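Local coordinates for coat protein (Sulfolobus turreted icosahedral virus, PDB 2BBD) that serves as the major coat protein of an archaeal virus, building its icosahedral capsid from a double jelly-roll subunit, at residues I200-L205 and Y295-Q300; G208-R213 and D284-P289; L235-G240 and D291-D296. All coordinates share one frame; numbering follows the deposited sequence.

Contact 1: I200-L205 and Y295-Q300; sequences IHVAYL and YDLALQ
Val-202 lies across one face of the Tyr-295 ring, its CB 3.8 Å from the ring centroid and 21° off the ring normal, a CH-pi contact set somewhat toward the rim. From there CG1 runs out along the phenol and comes unusually close to its far end, 3.2 Å from Tyr-295 CZ, a gap so short that it may partly reflect model error. The other methyl, CG2, reaches the next inward-facing residue of the partner strand and meets Leu-297 CG at 3.9 Å. With CG held between its backbone N and carbonyl carbon (chi1 82°), Tyr-295 leans its ring back over 200-205, where Ala-203 CB also touches CE2.

The grip coincides with an irregularity in the backbone. Paired hydrogen bonds join Ile-200 and Leu-297 (Ile-200 N to Leu-297 O, 2.9 Å), but beyond His-201 the register slips by one residue. Both Val-202 N, to Tyr-295 O at 3.1 Å, and Ala-203 O, from Tyr-295 N at 3.0 Å, then bond to the same tyrosine. On the other face of the sheet the His-201 ring and the Asp-296 carboxylate pass at a slant without bonding; His-201 ND1 instead bonds to Glu-294.

Toward the interior, Tyr-295 also packs on Val-305, Ser-307 and Tyr-309 of the facing sheet. Here a classic beta bulge shapes the edge pairing, C with H, in the four-stranded CHEF sheet of a viral jelly roll.

Contact 2: G208-R213 and D284-P289; sequences GQIYKR and DLTHAP
Ile-210 turns CG1 to the side of its backbone N (chi1 -60°), while Asp-284 swings its carboxylate the other way, anti to N (chi1 176°), and the two side chains meet on one face of the sheet. Ile-210 CG1 stands 3.5 Å from Asp-284 OD1, and Thr-286 OG1 comes equally close to the same carbon. The carboxylate is itself the core of an Asx turn that ends the last strand of the sheet: OD1 accepts from Thr-286 N at 2.8 Å, nearly in line with the C-O bond, and from the Thr-286 hydroxyl OG1 at 2.7 Å on its syn side. Two bonds to one oxygen thus fix the rotation of the carboxylate, and Tyr-317 engages the other oxygen, OD2.

Over the opposite face of the strand, Leu-285 crosses Tyr-211 at roughly a right angle, its CD1 meeting ring atom CE2 at 3.8 Å. The ring's position is set from outside the pair, since Tyr-211 OH bonds to the backbone of Gln-206 and Tyr-309 meets the ring edge-to-face.

These contacts illustrate how a jelly-roll sheet closes at its margin: strands 210-219 and 270-284 are the neighbouring D and G strands, and their pairing ends at the bridge of Ile-210 with Asp-284, beyond which the chain turns. Leu-285 N still reaches Gln-209 O at 3.0 Å. Leu-285 O, which opens the type I turn to Ala-288, takes two donors from opposite faces of its plane: Gly-208 N at 2.8 Å and the turn's own Ala-288 N at 3.2 Å.

Contact 3: L235-G240 and D291-D296; sequences LKIVRG and DSIEYD
Ile-237 and Ile-293 lie side by side and point the same way, with Ile-237 CD1 folded against Ile-293 CG1 at 3.4 Å, tighter than ordinary van der Waals contact. Next along this face Leu-235, its CG anti to the backbone N (chi1 -176°), slants over and sets its CD1 3.7 Å from Ile-293 CG2. On the reverse face the extended chain of Lys-236 runs beside Glu-294, and Val-238 CG2 comes in nearly square to that glutamate, 3.5 Å from its CD.

Glu-294 OE2 lies only 2.8 Å from Asp-296 OD1. Two carboxylates so near would probably favour holding a proton on one of them, and Lys-236 NZ, 5.0 Å from Glu-294 OE2, could ease the charge without touching it. Glu-294 OE1 is taken up by His-201.

The backbone sets these side chains in place. Reciprocal bonds link Lys-236 and Glu-294, with Lys-236 N to Glu-294 O at 3.0 Å, and Val-238 N reaches Ser-292 O at 2.8 Å where the strand gives way to loop. Past that point Arg-239, bent at its third torsion (chi3 -95°), curls over Ser-292 and gives a weak bond from NH1 to Asp-291 O, which sits at the edge of the guanidinium in its plane. Ser-292 OG bonds back to Ser-290 O.

The pair, strands E and H of the jelly roll, forms the middle of the four-stranded sheet: strand 243-249 flanks 230-237, strand 200-204 flanks 293-299, and Leu-235 packs on Ile-246.

How the contacts relate
Contacts 1 and 3, with centres about 10 Å apart, use opposite edges of strand 293-299 and share Tyr-295 and Asp-296, so one strand ties two neighbours into a single sheet. A probable bond, Leu-205 N to Ile-293 O at 2.8 Å, joins contact 1 directly to contact 3. Contact 2 belongs to the other sheet of the same jelly roll, its centre about 19 Å from that of contact 1 and 13 Å from that of contact 3. Leu-285 bridges the two layers: its CD2 packs on Ile-293 CD1 at 3.7 Å, and its CD1 on Leu-205 CB at 4.1 Å. Together they sample both sheets of one jelly roll and a point where side chains pack between them.

Contact 1: I200-L205 and Y295-Q300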
ATOM      1  N   ILE A 200     -11.602 -20.810  -1.898  1.00 34.43           N
ATOM      2  CA  ILE A 200     -11.064 -21.490  -0.731  1.00 32.93           C
ATOM      3  C   ILE A 200     -10.416 -20.463   0.196  1.00 32.22           C
ATOM      4  O   ILE A 200     -10.017 -19.384  -0.238  1.00 31.98           O
ATOM      5  CB  ILE A 200     -10.035 -22.559  -1.134  1.00 33.96           C
ATOM      6  CG1 ILE A 200      -8.806 -21.906  -1.759  1.00 34.05           C
ATOM      7  CG2 ILE A 200     -10.672 -23.537  -2.127  1.00 34.64           C
ATOM      8  CD1 ILE A 200      -7.714 -22.887  -2.063  1.00 32.86           C
ATOM      9  N   HIS A 201     -10.330 -20.809   1.475  1.00 30.65           N
ATOM     10  CA  HIS A 201      -9.769 -19.932   2.495  1.00 29.99           C
ATOM     11  C   HIS A 201      -8.338 -19.459   2.252  1.00 27.53           C
ATOM     12  O   HIS A 201      -7.422 -20.269   2.101  1.00 26.12           O
ATOM     13  CB  HIS A 201      -9.816 -20.621   3.857  1.00 30.53           C
ATOM     14  CG  HIS A 201      -9.159 -19.833   4.949  1.00 33.13           C
ATOM     15  ND1 HIS A 201      -9.787 -18.788   5.593  1.00 31.90           N
ATOM     16  CD2 HIS A 201      -7.913 -19.905   5.476  1.00 31.84           C
ATOM     17  CE1 HIS A 201      -8.957 -18.251   6.469  1.00 31.77           C
ATOM     18  NE2 HIS A 201      -7.813 -18.910   6.418  1.00 32.21           N
ATOM     19  N   VAL A 202      -8.155 -18.143   2.228  1.00 27.69           N
ATOM     20  CA  VAL A 202      -6.833 -17.558   2.060  1.00 26.81           C
ATOM     21  C   VAL A 202      -6.322 -17.126   3.447  1.00 27.50           C
ATOM     22  O   VAL A 202      -5.288 -17.606   3.912  1.00 28.35           O
ATOM     23  CB  VAL A 202      -6.879 -16.333   1.136  1.00 27.21           C
ATOM     24  CG1 VAL A 202      -5.473 -15.776   0.950  1.00 25.40           C
ATOM     25  CG2 VAL A 202      -7.491 -16.721  -0.208  1.00 27.79           C
ATOM     26  N   ALA A 203      -7.060 -16.236   4.104  1.00 26.87           N
ATOM     27  CA  ALA A 203      -6.680 -15.752   5.431  1.00 26.15           C
ATOM     28  C   ALA A 203      -7.855 -15.126   6.174  1.00 27.77           C
ATOM     29  O   ALA A 203      -8.912 -14.875   5.593  1.00 27.73           O
ATOM     30  CB  ALA A 203      -5.549 -14.715   5.310  1.00 25.49           C
ATOM     31  N   TYR A 204      -7.658 -14.882   7.469  1.00 29.53           N
ATOM     32  CA  TYR A 204      -8.670 -14.232   8.303  1.00 30.14           C
ATOM     33  C   TYR A 204      -8.217 -12.793   8.483  1.00 30.10           C
ATOM     34  O   TYR A 204      -7.018 -12.519   8.517  1.00 31.10           O
ATOM     35  CB  TYR A 204      -8.752 -14.884   9.687  1.00 31.19           C
ATOM     36  CG  TYR A 204      -9.287 -16.300   9.698  1.00 31.04           C
ATOM     37  CD1 TYR A 204     -10.642 -16.562   9.481  1.00 33.60           C
ATOM     38  CD2 TYR A 204      -8.434 -17.377   9.928  1.00 31.23           C
ATOM     39  CE1 TYR A 204     -11.131 -17.873   9.492  1.00 34.39           C
ATOM     40  CE2 TYR A 204      -8.907 -18.680   9.943  1.00 33.25           C
ATOM     41  CZ  TYR A 204     -10.253 -18.925   9.723  1.00 35.04           C
ATOM     42  OH  TYR A 204     -10.700 -20.229   9.715  1.00 38.21           O
ATOM     43  N   LEU A 205      -9.166 -11.870   8.568  1.00 30.53           N
ATOM     44  CA  LEU A 205      -8.808 -10.475   8.793  1.00 32.62           C
ATOM     45  C   LEU A 205      -8.650 -10.344  10.301  1.00 33.01           C
ATOM     46  O   LEU A 205      -9.526 -10.765  11.054  1.00 33.82           O
ATOM     47  CB  LEU A 205      -9.918  -9.527   8.333  1.00 31.27           C
ATOM     48  CG  LEU A 205     -10.497  -9.653   6.925  1.00 33.24           C
ATOM     49  CD1 LEU A 205     -11.149  -8.330   6.562  1.00 31.03           C
ATOM     50  CD2 LEU A 205      -9.417 -10.012   5.923  1.00 34.04           C
ATOM     51  N   TYR A 295     -11.194 -14.097   3.783  1.00 32.68           N
ATOM     52  CA  TYR A 295     -11.368 -13.752   2.381  1.00 31.47           C
ATOM     53  C   TYR A 295     -10.891 -15.009   1.650  1.00 30.45           C
ATOM     54  O   TYR A 295      -9.902 -15.633   2.043  1.00 31.61           O
ATOM     55  CB  TYR A 295     -10.596 -12.478   1.995  1.00 29.13           C
ATOM     56  CG  TYR A 295      -9.124 -12.613   1.676  1.00 28.74           C
ATOM     57  CD1 TYR A 295      -8.696 -12.930   0.391  1.00 28.92           C
ATOM     58  CD2 TYR A 295      -8.155 -12.344   2.646  1.00 28.07           C
ATOM     59  CE1 TYR A 295      -7.339 -12.970   0.074  1.00 28.62           C
ATOM     60  CE2 TYR A 295      -6.803 -12.381   2.341  1.00 27.88           C
ATOM     61  CZ  TYR A 295      -6.401 -12.694   1.058  1.00 27.60           C
ATOM     62  OH  TYR A 295      -5.059 -12.746   0.759  1.00 28.46           O
ATOM     63  N   ASP A 296     -11.641 -15.405   0.625  1.00 30.44           N
ATOM     64  CA  ASP A 296     -11.350 -16.617  -0.133  1.00 29.63           C
ATOM     65  C   ASP A 296     -11.209 -16.340  -1.620  1.00 29.54           C
ATOM     66  O   ASP A 296     -11.794 -15.393  -2.147  1.00 30.89           O
ATOM     67  CB  ASP A 296     -12.484 -17.629   0.067  1.00 29.52           C
ATOM     68  CG  ASP A 296     -12.907 -17.759   1.522  1.00 31.37           C
ATOM     69  OD1 ASP A 296     -14.121 -17.909   1.773  1.00 32.53           O
ATOM     70  OD2 ASP A 296     -12.032 -17.723   2.411  1.00 30.54           O
ATOM     71  N   LEU A 297     -10.446 -17.188  -2.295  1.00 27.94           N
ATOM     72  CA  LEU A 297     -10.249 -17.032  -3.724  1.00 29.16           C
ATOM     73  C   LEU A 297     -10.367 -18.342  -4.494  1.00 27.21           C
ATOM     74  O   LEU A 297     -10.122 -19.423  -3.960  1.00 28.36           O
ATOM     75  CB  LEU A 297      -8.878 -16.417  -4.015  1.00 27.89           C
ATOM     76  CG  LEU A 297      -8.563 -14.997  -3.530  1.00 30.74           C
ATOM     77  CD1 LEU A 297      -7.100 -14.684  -3.861  1.00 29.27           C
ATOM     78  CD2 LEU A 297      -9.502 -13.978  -4.189  1.00 25.51           C
ATOM     79  N   ALA A 298     -10.775 -18.223  -5.752  1.00 26.48           N
ATOM     80  CA  ALA A 298     -10.868 -19.361  -6.650  1.00 26.17           C
ATOM     81  C   ALA A 298      -9.772 -19.058  -7.651  1.00 24.33           C
ATOM     82  O   ALA A 298      -9.814 -18.022  -8.318  1.00 28.13           O
ATOM     83  CB  ALA A 298     -12.226 -19.401  -7.345  1.00 26.06           C
ATOM     84  N   LEU A 299      -8.790 -19.949  -7.754  1.00 24.79           N
ATOM     85  CA  LEU A 299      -7.672 -19.734  -8.667  1.00 25.94           C
ATOM     86  C   LEU A 299      -7.492 -20.821  -9.723  1.00 25.83           C
ATOM     87  O   LEU A 299      -7.628 -22.002  -9.429  1.00 27.69           O
ATOM     88  CB  LEU A 299      -6.367 -19.611  -7.869  1.00 24.06           C
ATOM     89  CG  LEU A 299      -6.303 -18.567  -6.755  1.00 23.83           C
ATOM     90  CD1 LEU A 299      -4.967 -18.683  -6.034  1.00 22.03           C
ATOM     91  CD2 LEU A 299      -6.482 -17.179  -7.334  1.00 24.27           C
ATOM     92  N   GLN A 300      -7.153 -20.402 -10.943  1.00 26.72           N
ATOM     93  CA  GLN A 300      -6.920 -21.310 -12.073  1.00 25.39           C
ATOM     94  C   GLN A 300      -5.620 -22.096 -11.904  1.00 26.48           C
ATOM     95  O   GLN A 300      -5.428 -23.136 -12.531  1.00 27.28           O
ATOM     96  CB  GLN A 300      -6.821 -20.516 -13.371  1.00 24.25           C
ATOM     97  CG  GLN A 300      -8.062 -19.736 -13.762  1.00 27.22           C
ATOM     98  CD  GLN A 300      -9.111 -20.621 -14.396  1.00 29.94           C
ATOM     99  OE1 GLN A 300     -10.042 -21.086 -13.730  1.00 33.62           O
ATOM    100  NE2 GLN A 300      -8.955 -20.878 -15.691  1.00 27.28           N
TER

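Contact 2: G208-R213 and D284-P289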
ATOM      1  N   GLY A 208      -9.081  -5.421  15.652  1.00 30.97           N
ATOM      2  CA  GLY A 208      -8.250  -4.376  16.220  1.00 32.30           C
ATOM      3  C   GLY A 208      -8.009  -3.218  15.268  1.00 33.24           C
ATOM      4  O   GLY A 208      -7.212  -2.320  15.550  1.00 34.45           O
ATOM      5  N   GLN A 209      -8.689  -3.239  14.130  1.00 32.75           N
ATOM      6  CA  GLN A 209      -8.539  -2.171  13.152  1.00 31.53           C
ATOM      7  C   GLN A 209      -9.818  -2.032  12.337  1.00 31.59           C
ATOM      8  O   GLN A 209     -10.694  -2.898  12.375  1.00 31.85           O
ATOM      9  CB  GLN A 209      -7.350  -2.457  12.220  1.00 29.73           C
ATOM     10  CG  GLN A 209      -7.486  -3.739  11.411  1.00 27.63           C
ATOM     11  CD  GLN A 209      -6.233  -4.079  10.603  1.00 31.16           C
ATOM     12  OE1 GLN A 209      -6.146  -3.777   9.413  1.00 30.68           O
ATOM     13  NE2 GLN A 209      -5.254  -4.704  11.259  1.00 29.51           N
ATOM     14  N   ILE A 210      -9.916  -0.927  11.608  1.00 31.59           N
ATOM     15  CA  ILE A 210     -11.063  -0.646  10.766  1.00 30.13           C
ATOM     16  C   ILE A 210     -10.576  -0.770   9.322  1.00 31.80           C
ATOM     17  O   ILE A 210      -9.666  -0.048   8.910  1.00 31.30           O
ATOM     18  CB  ILE A 210     -11.588   0.778  11.052  1.00 30.27           C
ATOM     19  CG1 ILE A 210     -12.000   0.874  12.529  1.00 29.44           C
ATOM     20  CG2 ILE A 210     -12.770   1.101  10.154  1.00 29.17           C
ATOM     21  CD1 ILE A 210     -12.228   2.281  13.030  1.00 27.44           C
ATOM     22  N   TYR A 211     -11.171  -1.701   8.572  1.00 31.70           N
ATOM     23  CA  TYR A 211     -10.797  -1.959   7.176  1.00 30.40           C
ATOM     24  C   TYR A 211     -11.526  -1.074   6.179  1.00 32.23           C
ATOM     25  O   TYR A 211     -12.756  -1.051   6.123  1.00 31.61           O
ATOM     26  CB  TYR A 211     -11.057  -3.429   6.832  1.00 28.29           C
ATOM     27  CG  TYR A 211     -10.144  -4.388   7.557  1.00 27.81           C
ATOM     28  CD1 TYR A 211      -9.048  -4.963   6.913  1.00 27.46           C
ATOM     29  CD2 TYR A 211     -10.354  -4.699   8.902  1.00 29.22           C
ATOM     30  CE1 TYR A 211      -8.186  -5.824   7.589  1.00 25.49           C
ATOM     31  CE2 TYR A 211      -9.497  -5.559   9.585  1.00 24.85           C
ATOM     32  CZ  TYR A 211      -8.417  -6.112   8.923  1.00 27.41           C
ATOM     33  OH  TYR A 211      -7.554  -6.938   9.607  1.00 30.67           O
ATOM     34  N   LYS A 212     -10.759  -0.340   5.386  1.00 32.49           N
ATOM     35  CA  LYS A 212     -11.352   0.533   4.391  1.00 33.87           C
ATOM     36  C   LYS A 212     -11.361  -0.189   3.044  1.00 33.17           C
ATOM     37  O   LYS A 212     -12.407  -0.338   2.418  1.00 33.63           O
ATOM     38  CB  LYS A 212     -10.568   1.846   4.302  1.00 33.72           C
ATOM     39  CG  LYS A 212     -11.111   2.807   3.267  1.00 37.83           C
ATOM     40  CD  LYS A 212     -10.336   4.122   3.267  1.00 42.73           C
ATOM     41  CE  LYS A 212     -10.815   5.037   2.155  1.00 46.04           C
ATOM     42  NZ  LYS A 212      -9.940   6.238   1.994  1.00 49.32           N
ATOM     43  N   ARG A 213     -10.198  -0.639   2.591  1.00 31.19           N
ATOM     44  CA  ARG A 213     -10.144  -1.353   1.326  1.00 30.82           C
ATOM     45  C   ARG A 213      -9.016  -2.368   1.297  1.00 29.96           C
ATOM     46  O   ARG A 213      -8.013  -2.234   2.008  1.00 28.25           O
ATOM     47  CB  ARG A 213     -10.008  -0.376   0.156  1.00 31.22           C
ATOM     48  CG  ARG A 213      -8.717   0.402   0.126  1.00 33.12           C
ATOM     49  CD  ARG A 213      -8.775   1.454  -0.953  1.00 33.57           C
ATOM     50  NE  ARG A 213      -9.954   2.294  -0.781  1.00 38.46           N
ATOM     51  CZ  ARG A 213     -10.039   3.557  -1.186  1.00 43.51           C
ATOM     52  NH1 ARG A 213      -9.007   4.134  -1.792  1.00 44.25           N
ATOM     53  NH2 ARG A 213     -11.153   4.249  -0.975  1.00 46.70           N
ATOM     54  N   ASP A 284     -15.537  -2.194  10.494  1.00 35.46           N
ATOM     55  CA  ASP A 284     -14.934  -1.933  11.796  1.00 35.64           C
ATOM     56  C   ASP A 284     -14.797  -3.180  12.654  1.00 36.08           C
ATOM     57  O   ASP A 284     -15.771  -3.676  13.215  1.00 38.76           O
ATOM     58  CB  ASP A 284     -15.758  -0.876  12.538  1.00 37.54           C
ATOM     59  CG  ASP A 284     -15.246  -0.607  13.945  1.00 37.81           C
ATOM     60  OD1 ASP A 284     -14.219  -1.194  14.345  1.00 40.42           O
ATOM     61  OD2 ASP A 284     -15.876   0.204  14.656  1.00 39.52           O
ATOM     62  N   LEU A 285     -13.573  -3.675  12.772  1.00 35.00           N
ATOM     63  CA  LEU A 285     -13.320  -4.861  13.568  1.00 34.70           C
ATOM     64  C   LEU A 285     -12.516  -4.533  14.822  1.00 34.91           C
ATOM     65  O   LEU A 285     -11.858  -5.409  15.386  1.00 32.89           O
ATOM     66  CB  LEU A 285     -12.572  -5.898  12.732  1.00 34.70           C
ATOM     67  CG  LEU A 285     -13.248  -6.365  11.437  1.00 35.29           C
ATOM     68  CD1 LEU A 285     -12.453  -7.534  10.876  1.00 35.95           C
ATOM     69  CD2 LEU A 285     -14.697  -6.794  11.693  1.00 33.26           C
ATOM     70  N   THR A 286     -12.580  -3.276  15.260  1.00 36.09           N
ATOM     71  CA  THR A 286     -11.834  -2.837  16.439  1.00 37.68           C
ATOM     72  C   THR A 286     -11.967  -3.768  17.642  1.00 39.12           C
ATOM     73  O   THR A 286     -10.972  -4.099  18.285  1.00 39.93           O
ATOM     74  CB  THR A 286     -12.253  -1.421  16.876  1.00 38.04           C
ATOM     75  OG1 THR A 286     -12.090  -0.514  15.779  1.00 39.23           O
ATOM     76  CG2 THR A 286     -11.388  -0.944  18.039  1.00 37.45           C
ATOM     77  N   HIS A 287     -13.185  -4.194  17.953  1.00 41.09           N
ATOM     78  CA  HIS A 287     -13.389  -5.083  19.092  1.00 42.07           C
ATOM     79  C   HIS A 287     -13.970  -6.441  18.698  1.00 41.91           C
ATOM     80  O   HIS A 287     -14.489  -7.175  19.541  1.00 43.78           O
ATOM     81  CB  HIS A 287     -14.292  -4.407  20.129  1.00 42.43           C
ATOM     82  CG  HIS A 287     -13.662  -3.223  20.802  1.00 43.02           C
ATOM     83  ND1 HIS A 287     -12.507  -3.319  21.548  1.00 42.45           N
ATOM     84  CD2 HIS A 287     -14.036  -1.922  20.853  1.00 43.15           C
ATOM     85  CE1 HIS A 287     -12.196  -2.129  22.031  1.00 43.25           C
ATOM     86  NE2 HIS A 287     -13.108  -1.263  21.625  1.00 43.95           N
ATOM     87  N   ALA A 288     -13.867  -6.777  17.419  1.00 40.77           N
ATOM     88  CA  ALA A 288     -14.381  -8.044  16.914  1.00 39.30           C
ATOM     89  C   ALA A 288     -13.518  -9.219  17.367  1.00 38.71           C
ATOM     90  O   ALA A 288     -12.361  -9.040  17.743  1.00 39.11           O
ATOM     91  CB  ALA A 288     -14.446  -8.003  15.380  1.00 37.18           C
ATOM     92  N   PRO A 289     -14.083 -10.438  17.356  1.00 38.20           N
ATOM     93  CA  PRO A 289     -13.354 -11.645  17.761  1.00 38.14           C
ATOM     94  C   PRO A 289     -12.373 -11.999  16.647  1.00 38.63           C
ATOM     95  O   PRO A 289     -12.549 -11.570  15.505  1.00 39.29           O
ATOM     96  CB  PRO A 289     -14.459 -12.700  17.884  1.00 37.46           C
ATOM     97  CG  PRO A 289     -15.709 -11.898  18.088  1.00 38.63           C
ATOM     98  CD  PRO A 289     -15.509 -10.740  17.156  1.00 37.88           C
TER

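Contact 3: L235-G240 and D291-D296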
ATOM      1  N   LEU A 235     -15.849 -12.921   0.670  1.00 28.83           N
ATOM      2  CA  LEU A 235     -15.607 -12.414   2.019  1.00 32.16           C
ATOM      3  C   LEU A 235     -16.710 -13.064   2.844  1.00 34.71           C
ATOM      4  O   LEU A 235     -17.896 -12.765   2.664  1.00 35.53           O
ATOM      5  CB  LEU A 235     -15.736 -10.890   2.083  1.00 30.50           C
ATOM      6  CG  LEU A 235     -15.383 -10.335   3.468  1.00 33.63           C
ATOM      7  CD1 LEU A 235     -13.897 -10.587   3.751  1.00 33.99           C
ATOM      8  CD2 LEU A 235     -15.708  -8.840   3.547  1.00 33.34           C
ATOM      9  N   LYS A 236     -16.320 -13.951   3.750  1.00 35.34           N
ATOM     10  CA  LYS A 236     -17.299 -14.684   4.536  1.00 39.41           C
ATOM     11  C   LYS A 236     -17.141 -14.618   6.053  1.00 39.69           C
ATOM     12  O   LYS A 236     -16.026 -14.673   6.580  1.00 39.33           O
ATOM     13  CB  LYS A 236     -17.275 -16.149   4.079  1.00 40.13           C
ATOM     14  CG  LYS A 236     -18.237 -17.089   4.780  1.00 43.08           C
ATOM     15  CD  LYS A 236     -17.982 -18.517   4.301  1.00 45.40           C
ATOM     16  CE  LYS A 236     -18.948 -19.518   4.914  1.00 47.50           C
ATOM     17  NZ  LYS A 236     -18.652 -20.915   4.446  1.00 49.21           N
ATOM     18  N   ILE A 237     -18.274 -14.497   6.742  1.00 40.37           N
ATOM     19  CA  ILE A 237     -18.303 -14.463   8.200  1.00 41.15           C
ATOM     20  C   ILE A 237     -18.352 -15.931   8.605  1.00 43.21           C
ATOM     21  O   ILE A 237     -19.321 -16.626   8.304  1.00 44.36           O
ATOM     22  CB  ILE A 237     -19.584 -13.757   8.738  1.00 42.11           C
ATOM     23  CG1 ILE A 237     -19.733 -12.366   8.115  1.00 41.28           C
ATOM     24  CG2 ILE A 237     -19.524 -13.640  10.263  1.00 40.45           C
ATOM     25  CD1 ILE A 237     -18.567 -11.441   8.361  1.00 41.32           C
ATOM     26  N   VAL A 238     -17.307 -16.405   9.273  1.00 44.83           N
ATOM     27  CA  VAL A 238     -17.238 -17.799   9.692  1.00 46.69           C
ATOM     28  C   VAL A 238     -17.735 -18.031  11.117  1.00 48.97           C
ATOM     29  O   VAL A 238     -18.155 -19.138  11.458  1.00 49.08           O
ATOM     30  CB  VAL A 238     -15.789 -18.333   9.588  1.00 47.02           C
ATOM     31  CG1 VAL A 238     -15.707 -19.752  10.131  1.00 49.14           C
ATOM     32  CG2 VAL A 238     -15.331 -18.304   8.139  1.00 47.09           C
ATOM     33  N   ARG A 239     -17.684 -16.994  11.951  1.00 50.55           N
ATOM     34  CA  ARG A 239     -18.122 -17.133  13.337  1.00 52.61           C
ATOM     35  C   ARG A 239     -19.635 -17.059  13.440  1.00 53.49           C
ATOM     36  O   ARG A 239     -20.250 -16.053  13.071  1.00 53.59           O
ATOM     37  CB  ARG A 239     -17.477 -16.061  14.220  1.00 53.56           C
ATOM     38  CG  ARG A 239     -17.909 -16.131  15.681  1.00 55.59           C
ATOM     39  CD  ARG A 239     -16.975 -15.352  16.610  1.00 56.47           C
ATOM     40  NE  ARG A 239     -15.936 -16.196  17.208  1.00 58.49           N
ATOM     41  CZ  ARG A 239     -14.910 -16.724  16.542  1.00 59.38           C
ATOM     42  NH1 ARG A 239     -14.769 -16.498  15.242  1.00 60.64           N
ATOM     43  NH2 ARG A 239     -14.023 -17.481  17.177  1.00 58.49           N
ATOM     44  N   GLY A 240     -20.225 -18.139  13.952  1.00 53.96           N
ATOM     45  CA  GLY A 240     -21.666 -18.211  14.083  1.00 53.55           C
ATOM     46  C   GLY A 240     -22.221 -18.895  12.849  1.00 53.76           C
ATOM     47  O   GLY A 240     -21.628 -19.862  12.352  1.00 53.10           O
ATOM     48  N   ASP A 291     -10.367 -14.540  13.941  1.00 38.23           N
ATOM     49  CA  ASP A 291     -10.777 -15.633  13.062  1.00 38.62           C
ATOM     50  C   ASP A 291     -12.279 -15.683  12.804  1.00 39.11           C
ATOM     51  O   ASP A 291     -12.881 -16.758  12.801  1.00 40.87           O
ATOM     52  CB  ASP A 291     -10.321 -16.959  13.661  1.00 36.69           C
ATOM     53  CG  ASP A 291      -8.838 -16.986  13.924  1.00 38.29           C
ATOM     54  OD1 ASP A 291      -8.365 -17.921  14.602  1.00 38.73           O
ATOM     55  OD2 ASP A 291      -8.141 -16.069  13.441  1.00 38.78           O
ATOM     56  N   SER A 292     -12.886 -14.526  12.573  1.00 40.18           N
ATOM     57  CA  SER A 292     -14.320 -14.473  12.334  1.00 41.57           C
ATOM     58  C   SER A 292     -14.679 -14.108  10.900  1.00 41.72           C
ATOM     59  O   SER A 292     -15.775 -14.416  10.431  1.00 43.24           O
ATOM     60  CB  SER A 292     -14.962 -13.483  13.302  1.00 42.92           C
ATOM     61  OG  SER A 292     -14.748 -13.901  14.640  1.00 47.14           O
ATOM     62  N   ILE A 293     -13.764 -13.443  10.207  1.00 41.14           N
ATOM     63  CA  ILE A 293     -14.005 -13.060   8.825  1.00 39.94           C
ATOM     64  C   ILE A 293     -12.788 -13.436   7.993  1.00 39.59           C
ATOM     65  O   ILE A 293     -11.656 -13.094   8.333  1.00 40.29           O
ATOM     66  CB  ILE A 293     -14.282 -11.550   8.696  1.00 40.25           C
ATOM     67  CG1 ILE A 293     -15.392 -11.142   9.674  1.00 41.46           C
ATOM     68  CG2 ILE A 293     -14.717 -11.227   7.273  1.00 38.05           C
ATOM     69  CD1 ILE A 293     -15.791  -9.668   9.598  1.00 43.71           C
ATOM     70  N   GLU A 294     -13.037 -14.159   6.907  1.00 38.27           N
ATOM     71  CA  GLU A 294     -11.990 -14.624   6.009  1.00 36.11           C
ATOM     72  C   GLU A 294     -12.247 -14.139   4.593  1.00 35.19           C
ATOM     73  O   GLU A 294     -13.378 -13.789   4.241  1.00 34.63           O
ATOM     74  CB  GLU A 294     -11.983 -16.154   5.980  1.00 35.79           C
ATOM     75  CG  GLU A 294     -13.368 -16.738   5.664  1.00 37.22           C
ATOM     76  CD  GLU A 294     -13.358 -18.214   5.296  1.00 39.09           C
ATOM     77  OE1 GLU A 294     -12.501 -18.969   5.809  1.00 40.03           O
ATOM     78  OE2 GLU A 294     -14.229 -18.626   4.499  1.00 39.99           O
ATOM     79  N   TYR A 295     -11.194 -14.097   3.783  1.00 32.68           N
ATOM     80  CA  TYR A 295     -11.368 -13.752   2.381  1.00 31.47           C
ATOM     81  C   TYR A 295     -10.891 -15.009   1.650  1.00 30.45           C
ATOM     82  O   TYR A 295      -9.902 -15.633   2.043  1.00 31.61           O
ATOM     83  CB  TYR A 295     -10.596 -12.478   1.995  1.00 29.13           C
ATOM     84  CG  TYR A 295      -9.124 -12.613   1.676  1.00 28.74           C
ATOM     85  CD1 TYR A 295      -8.696 -12.930   0.391  1.00 28.92           C
ATOM     86  CD2 TYR A 295      -8.155 -12.344   2.646  1.00 28.07           C
ATOM     87  CE1 TYR A 295      -7.339 -12.970   0.074  1.00 28.62           C
ATOM     88  CE2 TYR A 295      -6.803 -12.381   2.341  1.00 27.88           C
ATOM     89  CZ  TYR A 295      -6.401 -12.694   1.058  1.00 27.60           C
ATOM     90  OH  TYR A 295      -5.059 -12.746   0.759  1.00 28.46           O
ATOM     91  N   ASP A 296     -11.641 -15.405   0.625  1.00 30.44           N
ATOM     92  CA  ASP A 296     -11.350 -16.617  -0.133  1.00 29.63           C
ATOM     93  C   ASP A 296     -11.209 -16.340  -1.620  1.00 29.54           C
ATOM     94  O   ASP A 296     -11.794 -15.393  -2.147  1.00 30.89           O
ATOM     95  CB  ASP A 296     -12.484 -17.629   0.067  1.00 29.52           C
ATOM     96  CG  ASP A 296     -12.907 -17.759   1.522  1.00 31.37           C
ATOM     97  OD1 ASP A 296     -14.121 -17.909   1.773  1.00 32.53           O
ATOM     98  OD2 ASP A 296     -12.032 -17.723   2.411  1.00 30.54           O
TER